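Local coordinates for uncharacterized protein (Thermus thermophilus HB8, PDB 6SCE) that is a CRISPR-associated DNA nuclease of type III defence, switched on by cyclic oligoadenylate, at residues V505-K516 with F619-L627. Residues are numbered along the deposited sequence; the frame is centred on the assembly and turned at random.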
loop_
_atom_site.group_PDB
_atom_site.type_symbol
_atom_site.label_atom_id
_atom_site.label_comp_id
_atom_site.label_asym_id
_atom_site.label_seq_id
_atom_site.Cartn_x
_atom_site.Cartn_y
_atom_site.Cartn_z
ATOM N N VAL A 505 23.395 16.162 0.609
ATOM C CA VAL A 505 22.750 14.861 0.719
ATOM C C VAL A 505 22.478 14.328 -0.688
ATOM O O VAL A 505 22.847 13.203 -0.992
ATOM C CB VAL A 505 21.491 14.911 1.597
ATOM C CG1 VAL A 505 20.673 13.616 1.468
ATOM C CG2 VAL A 505 21.897 15.114 3.054
ATOM N N TYR A 506 21.872 15.153 -1.540
ATOM C CA TYR A 506 21.631 14.789 -2.930
ATOM C C TYR A 506 22.890 14.365 -3.680
ATOM O O TYR A 506 22.861 13.411 -4.479
ATOM C CB TYR A 506 20.969 15.934 -3.677
ATOM C CG TYR A 506 21.131 15.861 -5.182
ATOM C CD1 TYR A 506 20.306 15.048 -5.955
ATOM C CD2 TYR A 506 22.123 16.595 -5.832
ATOM C CE1 TYR A 506 20.456 14.983 -7.333
ATOM C CE2 TYR A 506 22.267 16.547 -7.205
ATOM C CZ TYR A 506 21.442 15.730 -7.950
ATOM O OH TYR A 506 21.604 15.673 -9.311
ATOM N N SER A 507 23.996 15.066 -3.440
ATOM C CA SER A 507 25.229 14.769 -4.166
ATOM C C SER A 507 25.756 13.408 -3.789
ATOM O O SER A 507 26.113 12.625 -4.657
ATOM C CB SER A 507 26.305 15.850 -3.925
ATOM O OG SER A 507 25.903 17.096 -4.490
ATOM N N HIS A 508 25.823 13.117 -2.503
ATOM C CA HIS A 508 26.333 11.832 -2.075
ATOM C C HIS A 508 25.353 10.695 -2.400
ATOM O O HIS A 508 25.781 9.563 -2.629
ATOM C CB HIS A 508 26.687 11.850 -0.594
ATOM C CG HIS A 508 27.849 12.740 -0.277
ATOM N ND1 HIS A 508 29.125 12.483 -0.735
ATOM C CD2 HIS A 508 27.925 13.898 0.420
ATOM C CE1 HIS A 508 29.938 13.440 -0.325
ATOM N NE2 HIS A 508 29.239 14.306 0.385
ATOM N N LEU A 509 24.047 10.977 -2.396
ATOM C CA LEU A 509 23.075 9.951 -2.825
ATOM C C LEU A 509 23.294 9.594 -4.264
ATOM O O LEU A 509 23.317 8.407 -4.650
ATOM C CB LEU A 509 21.621 10.422 -2.622
ATOM C CG LEU A 509 21.151 10.355 -1.166
ATOM C CD1 LEU A 509 19.804 11.041 -1.008
ATOM C CD2 LEU A 509 21.097 8.919 -0.637
ATOM N N ASN A 510 23.456 10.623 -5.076
ATOM C CA ASN A 510 23.640 10.434 -6.497
ATOM C C ASN A 510 24.918 9.652 -6.812
ATOM O O ASN A 510 24.906 8.772 -7.681
ATOM C CB ASN A 510 23.658 11.774 -7.202
ATOM C CG ASN A 510 23.935 11.640 -8.671
ATOM O OD1 ASN A 510 25.087 11.491 -9.085
ATOM N ND2 ASN A 510 22.882 11.667 -9.468
ATOM N N ALA A 511 26.011 9.950 -6.107
ATOM C CA ALA A 511 27.264 9.206 -6.305
ATOM C C ALA A 511 27.080 7.748 -5.905
ATOM O O ALA A 511 27.595 6.853 -6.569
ATOM C CB ALA A 511 28.417 9.835 -5.506
ATOM N N HIS A 512 26.343 7.503 -4.826
ATOM C CA HIS A 512 26.111 6.149 -4.377
ATOM C C HIS A 512 25.167 5.358 -5.316
ATOM O O HIS A 512 25.392 4.168 -5.574
ATOM C CB HIS A 512 25.572 6.144 -2.956
ATOM C CG HIS A 512 25.226 4.778 -2.461
ATOM N ND1 HIS A 512 23.922 4.360 -2.282
ATOM C CD2 HIS A 512 26.008 3.718 -2.145
ATOM C CE1 HIS A 512 23.920 3.108 -1.858
ATOM N NE2 HIS A 512 25.171 2.695 -1.769
ATOM N N LEU A 513 24.130 6.020 -5.830
ATOM C CA LEU A 513 23.062 5.340 -6.580
ATOM C C LEU A 513 23.296 5.215 -8.094
ATOM O O LEU A 513 23.017 4.166 -8.681
ATOM C CB LEU A 513 21.725 6.037 -6.330
ATOM C CG LEU A 513 21.211 5.884 -4.891
ATOM C CD1 LEU A 513 20.071 6.858 -4.626
ATOM C CD2 LEU A 513 20.793 4.443 -4.602
ATOM N N ALA A 514 23.762 6.284 -8.730
ATOM C CA ALA A 514 23.946 6.293 -10.182
ATOM C C ALA A 514 24.740 5.073 -10.699
ATOM O O ALA A 514 24.267 4.368 -11.591
ATOM C CB ALA A 514 24.587 7.600 -10.642
ATOM N N PRO A 515 25.928 4.800 -10.130
ATOM C CA PRO A 515 26.619 3.566 -10.515
ATOM C C PRO A 515 25.708 2.332 -10.531
ATOM O O PRO A 515 25.860 1.479 -11.394
ATOM C CB PRO A 515 27.695 3.423 -9.433
ATOM C CG PRO A 515 28.031 4.832 -9.063
ATOM C CD PRO A 515 26.781 5.656 -9.283
ATOM N N LYS A 516 24.768 2.260 -9.589
ATOM C CA LYS A 516 23.888 1.100 -9.424
ATOM C C LYS A 516 22.519 1.221 -10.131
ATOM O O LYS A 516 21.637 0.406 -9.891
ATOM C CB LYS A 516 23.687 0.834 -7.925
ATOM C CG LYS A 516 24.972 0.461 -7.199
ATOM C CD LYS A 516 24.898 0.692 -5.702
ATOM C CE LYS A 516 23.760 -0.077 -5.063
ATOM N NZ LYS A 516 23.805 0.008 -3.579
ATOM N N PHE A 619 26.494 9.696 7.573
ATOM C CA PHE A 619 26.312 10.102 6.192
ATOM C C PHE A 619 27.546 10.913 5.788
ATOM O O PHE A 619 27.900 11.851 6.509
ATOM C CB PHE A 619 25.052 10.967 6.081
ATOM C CG PHE A 619 24.649 11.266 4.671
ATOM C CD1 PHE A 619 25.158 12.372 4.004
ATOM C CD2 PHE A 619 23.768 10.428 4.002
ATOM C CE1 PHE A 619 24.798 12.637 2.695
ATOM C CE2 PHE A 619 23.404 10.685 2.695
ATOM C CZ PHE A 619 23.923 11.791 2.040
ATOM N N PRO A 620 28.180 10.625 4.651
ATOM C CA PRO A 620 27.733 9.662 3.646
ATOM C C PRO A 620 28.447 8.321 3.696
ATOM O O PRO A 620 28.142 7.447 2.872
ATOM C CB PRO A 620 28.099 10.357 2.337
ATOM C CG PRO A 620 29.351 11.113 2.680
ATOM C CD PRO A 620 29.142 11.598 4.093
ATOM N N GLU A 621 29.390 8.159 4.633
ATOM C CA GLU A 621 30.284 6.982 4.651
ATOM C C GLU A 621 29.511 5.680 4.763
ATOM O O GLU A 621 29.835 4.711 4.087
ATOM C CB GLU A 621 31.304 7.050 5.808
ATOM C CG GLU A 621 32.456 8.027 5.606
ATOM C CD GLU A 621 32.082 9.481 5.866
ATOM O OE1 GLU A 621 30.968 9.759 6.367
ATOM O OE2 GLU A 621 32.918 10.356 5.563
ATOM N N GLU A 622 28.495 5.665 5.625
ATOM C CA GLU A 622 27.727 4.453 5.889
ATOM C C GLU A 622 26.409 4.351 5.109
ATOM O O GLU A 622 25.489 3.676 5.572
ATOM C CB GLU A 622 27.444 4.334 7.388
ATOM C CG GLU A 622 28.694 4.136 8.226
ATOM C CD GLU A 622 28.372 3.852 9.676
ATOM O OE1 GLU A 622 27.664 4.671 10.302
ATOM O OE2 GLU A 622 28.827 2.810 10.192
ATOM N N LEU A 623 26.318 4.992 3.938
ATOM C CA LEU A 623 25.131 4.866 3.084
ATOM C C LEU A 623 24.819 3.409 2.774
ATOM O O LEU A 623 23.727 2.928 3.078
ATOM C CB LEU A 623 25.285 5.637 1.772
ATOM C CG LEU A 623 24.609 7.004 1.693
ATOM C CD1 LEU A 623 24.837 7.599 0.312
ATOM C CD2 LEU A 623 23.121 6.913 2.005
ATOM N N GLU A 624 25.771 2.711 2.163
ATOM C CA GLU A 624 25.613 1.289 1.870
ATOM C C GLU A 624 25.047 0.523 3.074
ATOM O O GLU A 624 24.048 -0.188 2.969
ATOM C CB GLU A 624 26.962 0.696 1.449
ATOM C CG GLU A 624 26.947 -0.793 1.113
ATOM C CD GLU A 624 26.433 -1.093 -0.280
ATOM O OE1 GLU A 624 25.560 -0.351 -0.783
ATOM O OE2 GLU A 624 26.908 -2.083 -0.875
ATOM N N LYS A 625 25.699 0.692 4.214
ATOM C CA LYS A 625 25.328 0.031 5.462
ATOM C C LYS A 625 23.901 0.384 5.888
ATOM O O LYS A 625 23.141 -0.496 6.300
ATOM C CB LYS A 625 26.322 0.443 6.553
ATOM C CG LYS A 625 26.418 -0.461 7.763
ATOM C CD LYS A 625 27.597 -0.013 8.626
ATOM C CE LYS A 625 27.816 -0.926 9.819
ATOM N NZ LYS A 625 26.736 -0.782 10.833
ATOM N N ALA A 626 23.544 1.666 5.784
ATOM C CA ALA A 626 22.222 2.155 6.197
ATOM C C ALA A 626 21.094 1.683 5.274
ATOM O O ALA A 626 20.063 1.214 5.755
ATOM C CB ALA A 626 22.212 3.674 6.286
ATOM N N LEU A 627 21.294 1.802 3.962
ATOM C CA LEU A 627 20.274 1.404 2.987
ATOM C C LEU A 627 20.072 -0.127 2.874
ATOM O O LEU A 627 19.102 -0.562 2.256
ATOM C CB LEU A 627 20.583 1.980 1.591
ATOM C CG LEU A 627 20.845 3.488 1.455
ATOM C CD1 LEU A 627 20.972 3.890 -0.005
ATOM C CD2 LEU A 627 19.778 4.326 2.140
#
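The imidazole of H512 is met by L623, E624 and L627 of helix 623-627. Its NE2 donates a nearly straight hydrogen bond (165°) to E624 OE1 at 3.2 Å; the oxygen lies in the ring plane, yet the carboxylate is turned nearly perpendicular to that plane and is met from above its own. L623 CB lies over one ring face, while L627 CD1 comes obliquely to H512 CE1, 3.6 Å away. CG of H512 is anti to the backbone N (chi1 176°), which carries the ring across to E624. The same OE1 takes a weak bond from K516 NZ at 3.3 Å, part of a salt bridge whose positive charge would partly offset that of the carboxylate. With an alanine in place of H512, E624 would probably lose the stronger of its two bonds across this contact, and a gap would open beside L623 and L627. Further up the helix, P620, after a cis peptide bond, sets CG squarely over the H508 ring, 3.6 Å from its centroid, a CH-pi contact; NE2 of that ring bonds E454. F619 pushes its CZ edge against V505, 3.8 Å from CG1, and L509 CD2 packs on L623 CD2 at 3.9 Å. Segments 505-513 and 623-627 run at 81° to each other. Helix 499-513 and the turn leading into helix 623-627 share one mixed sheet, V505 and L509 touching strand 551-558, F619 and L623 strand 603-607: helix-on-sheet packing in the C-terminal domain, whose strands 541-548 and 551-558 are consistent with a PD-(D/E)XK nuclease fold.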